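Local structure of tRNA dimethylallyltransferase (Bacillus halodurans, 3EXA) at residues A[261-264]-A[265-269]. The protein probably transfers a dimethylallyl group from dimethylallyl diphosphate onto adenine 37 of tRNAs that read codons beginning with uridine. Sequence-based numbering, arbitrary orientation.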
ATOM      1  N   ASP A 261     -23.211  16.957  32.594  1.00 14.15           N
ATOM      2  CA  ASP A 261     -24.418  16.314  32.096  1.00 19.06           C
ATOM      3  C   ASP A 261     -24.141  15.565  30.792  1.00 20.46           C
ATOM      4  O   ASP A 261     -24.640  14.459  30.586  1.00 19.04           O
ATOM      5  CB  ASP A 261     -25.512  17.359  31.880  1.00 22.85           C
ATOM      6  CG  ASP A 261     -26.738  16.784  31.198  1.00 35.57           C
ATOM      7  OD1 ASP A 261     -26.747  16.693  29.955  1.00 34.01           O
ATOM      8  OD2 ASP A 261     -27.695  16.415  31.906  1.00 44.56           O
ATOM      9  N   THR A 262     -23.329  16.166  29.925  1.00 21.43           N
ATOM     10  CA  THR A 262     -22.984  15.568  28.636  1.00 18.49           C
ATOM     11  C   THR A 262     -22.066  14.359  28.800  1.00 19.12           C
ATOM     12  O   THR A 262     -22.170  13.379  28.054  1.00 19.46           O
ATOM     13  CB  THR A 262     -22.327  16.614  27.712  1.00 19.03           C
ATOM     14  OG1 THR A 262     -23.312  17.583  27.318  1.00 22.05           O
ATOM     15  CG2 THR A 262     -21.743  15.946  26.462  1.00 17.58           C
ATOM     16  N   LEU A 263     -21.178  14.432  29.782  1.00 14.01           N
ATOM     17  CA  LEU A 263     -20.261  13.334  30.065  1.00 15.41           C
ATOM     18  C   LEU A 263     -21.061  12.131  30.533  1.00 13.64           C
ATOM     19  O   LEU A 263     -20.795  11.002  30.134  1.00 18.31           O
ATOM     20  CB  LEU A 263     -19.262  13.737  31.156  1.00 18.97           C
ATOM     21  CG  LEU A 263     -18.431  12.613  31.779  1.00 16.00           C
ATOM     22  CD1 LEU A 263     -17.820  11.754  30.685  1.00 13.59           C
ATOM     23  CD2 LEU A 263     -17.344  13.202  32.660  1.00 19.09           C
ATOM     24  N   LYS A 264     -22.042  12.376  31.395  1.00 13.71           N
ATOM     25  CA  LYS A 264     -22.867  11.295  31.897  1.00 12.13           C
ATOM     26  C   LYS A 264     -23.624  10.623  30.758  1.00 14.11           C
ATOM     27  O   LYS A 264     -23.675   9.392  30.665  1.00  9.88           O
ATOM     28  CB  LYS A 264     -23.850  11.819  32.937  1.00 10.91           C
ATOM     29  CG  LYS A 264     -23.208  12.109  34.298  1.00 12.40           C
ATOM     30  CD  LYS A 264     -24.219  12.702  35.281  1.00 14.01           C
ATOM     31  CE  LYS A 264     -23.629  12.845  36.684  1.00 15.74           C
ATOM     32  NZ  LYS A 264     -24.635  13.327  37.673  1.00 12.64           N
ATOM     33  N   ARG A 265     -24.209  11.446  29.896  1.00 15.60           N
ATOM     34  CA  ARG A 265     -24.970  10.960  28.763  1.00 17.49           C
ATOM     35  C   ARG A 265     -24.068  10.153  27.839  1.00 18.54           C
ATOM     36  O   ARG A 265     -24.381   9.008  27.505  1.00 12.24           O
ATOM     37  CB  ARG A 265     -25.593  12.148  28.033  1.00 23.32           C
ATOM     38  CG  ARG A 265     -26.417  11.791  26.814  1.00 38.21           C
ATOM     39  CD  ARG A 265     -27.596  12.759  26.680  1.00 50.12           C
ATOM     40  NE  ARG A 265     -27.190  14.147  26.891  1.00 60.02           N
ATOM     41  CZ  ARG A 265     -26.311  14.797  26.132  1.00 72.62           C
ATOM     42  NH1 ARG A 265     -25.999  16.060  26.401  1.00 70.44           N
ATOM     43  NH2 ARG A 265     -25.744  14.186  25.100  1.00 77.10           N
ATOM     44  N   ASN A 266     -22.940  10.731  27.433  1.00 18.87           N
ATOM     45  CA  ASN A 266     -22.032   9.996  26.560  1.00 17.60           C
ATOM     46  C   ASN A 266     -21.568   8.701  27.226  1.00 13.91           C
ATOM     47  O   ASN A 266     -21.388   7.695  26.546  1.00 16.90           O
ATOM     48  CB  ASN A 266     -20.806  10.837  26.193  1.00 22.78           C
ATOM     49  CG  ASN A 266     -21.163  12.080  25.413  1.00 16.01           C
ATOM     50  OD1 ASN A 266     -22.168  12.116  24.707  1.00 19.45           O
ATOM     51  ND2 ASN A 266     -20.331  13.107  25.527  1.00 13.96           N
ATOM     52  N   SER A 267     -21.374   8.718  28.544  1.00  9.89           N
ATOM     53  CA  SER A 267     -20.938   7.512  29.244  1.00  8.68           C
ATOM     54  C   SER A 267     -22.005   6.421  29.176  1.00 16.60           C
ATOM     55  O   SER A 267     -21.684   5.236  29.051  1.00 18.47           O
ATOM     56  CB  SER A 267     -20.614   7.807  30.714  1.00 17.24           C
ATOM     57  OG  SER A 267     -19.414   8.548  30.853  1.00 12.96           O
ATOM     58  N   ARG A 268     -23.272   6.817  29.272  1.00 11.24           N
ATOM     59  CA  ARG A 268     -24.362   5.854  29.205  1.00 18.55           C
ATOM     60  C   ARG A 268     -24.507   5.338  27.777  1.00 19.68           C
ATOM     61  O   ARG A 268     -24.686   4.140  27.562  1.00 14.65           O
ATOM     62  CB  ARG A 268     -25.684   6.485  29.653  1.00 22.60           C
ATOM     63  CG  ARG A 268     -25.747   6.848  31.130  1.00 14.14           C
ATOM     64  CD  ARG A 268     -27.166   7.262  31.490  1.00  9.36           C
ATOM     65  NE  ARG A 268     -27.654   8.324  30.619  1.00  9.12           N
ATOM     66  CZ  ARG A 268     -27.583   9.623  30.904  1.00 18.82           C
ATOM     67  NH1 ARG A 268     -27.042  10.027  32.045  1.00 17.16           N
ATOM     68  NH2 ARG A 268     -28.061  10.520  30.055  1.00 10.20           N
ATOM     69  N   ARG A 269     -24.418   6.252  26.811  1.00 23.06           N
ATOM     70  CA  ARG A 269     -24.531   5.915  25.390  1.00 27.45           C
ATOM     71  C   ARG A 269     -23.438   4.942  24.971  1.00 27.23           C
ATOM     72  O   ARG A 269     -23.649   4.073  24.123  1.00 24.47           O
ATOM     73  CB  ARG A 269     -24.392   7.176  24.533  1.00 29.43           C
ATOM     74  CG  ARG A 269     -25.498   7.400  23.524  1.00 35.32           C
ATOM     75  CD  ARG A 269     -26.636   8.186  24.152  1.00 40.40           C
ATOM     76  NE  ARG A 269     -26.971   9.380  23.380  1.00 47.34           N
ATOM     77  CZ  ARG A 269     -26.148  10.404  23.173  1.00 51.67           C
ATOM     78  NH1 ARG A 269     -26.555  11.442  22.454  1.00 52.87           N
ATOM     79  NH2 ARG A 269     -24.921  10.396  23.680  1.00 54.41           N
TER
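Arg265 folds back over the preceding turn of helix 256-279, beside Asp261 and Thr262. With CG anti to the backbone N (chi1 180°), bends at chi2 and chi3 carry the guanidinium back along the helix. Arg265 NH1 forms a long salt bridge of 3.7 Å with Asp261 OD1, which sits at the guanidinium edge. The carboxylate and guanidinium planes are 52° apart, so this is not a flat, two-pronged pairing. Thr262 CA lies over one guanidinium face. Thr262 OG1 is hydrogen-bonded to Glu258 O.

Asn266 N donates a nearly straight hydrogen bond of 2.8 Å to Thr262 O. Its side chain lies alongside Thr262, with Asn266 ND2 3.3 Å from Thr262 CG2. That ND2 is hydrogen-bonded to Glu245 OE2.

Ser267 grips Leu263 O twice. Ser267 N donates to Leu263 O at 2.8 Å. Ser267 OG donates to Leu263 O at 2.9 Å, from the opposite face of the carbonyl plane. OG stands beside the backbone N (chi1 -72°), which lets it reach back one turn. Leu263 CD1 packs 3.6 Å from Ser267 OG.

Arg268 N hydrogen-bonds to Lys264 O at 3.0 Å. This oxygen lies over one face of the Arg268 guanidinium, offset to the rim. Arg268 NH1 hydrogen-bonds to Asn209 OD1 of helix 201-218, and Lys264 NZ has a salt bridge to Asp213 of the same helix. A leucine in place of Arg268 would probably leave Asn209 OD1 without this donor and weaken the link between the helices.

The backbone bonds are the i to i+4 set of one helix. The chemistry implies a buried serine hydroxyl satisfied within that helix, its side chain about 6 Å from that of Thr12, probably of the substrate site. Lys264 and Arg268 tie the helix to 201-218, and Asn266 ties it to 244-251.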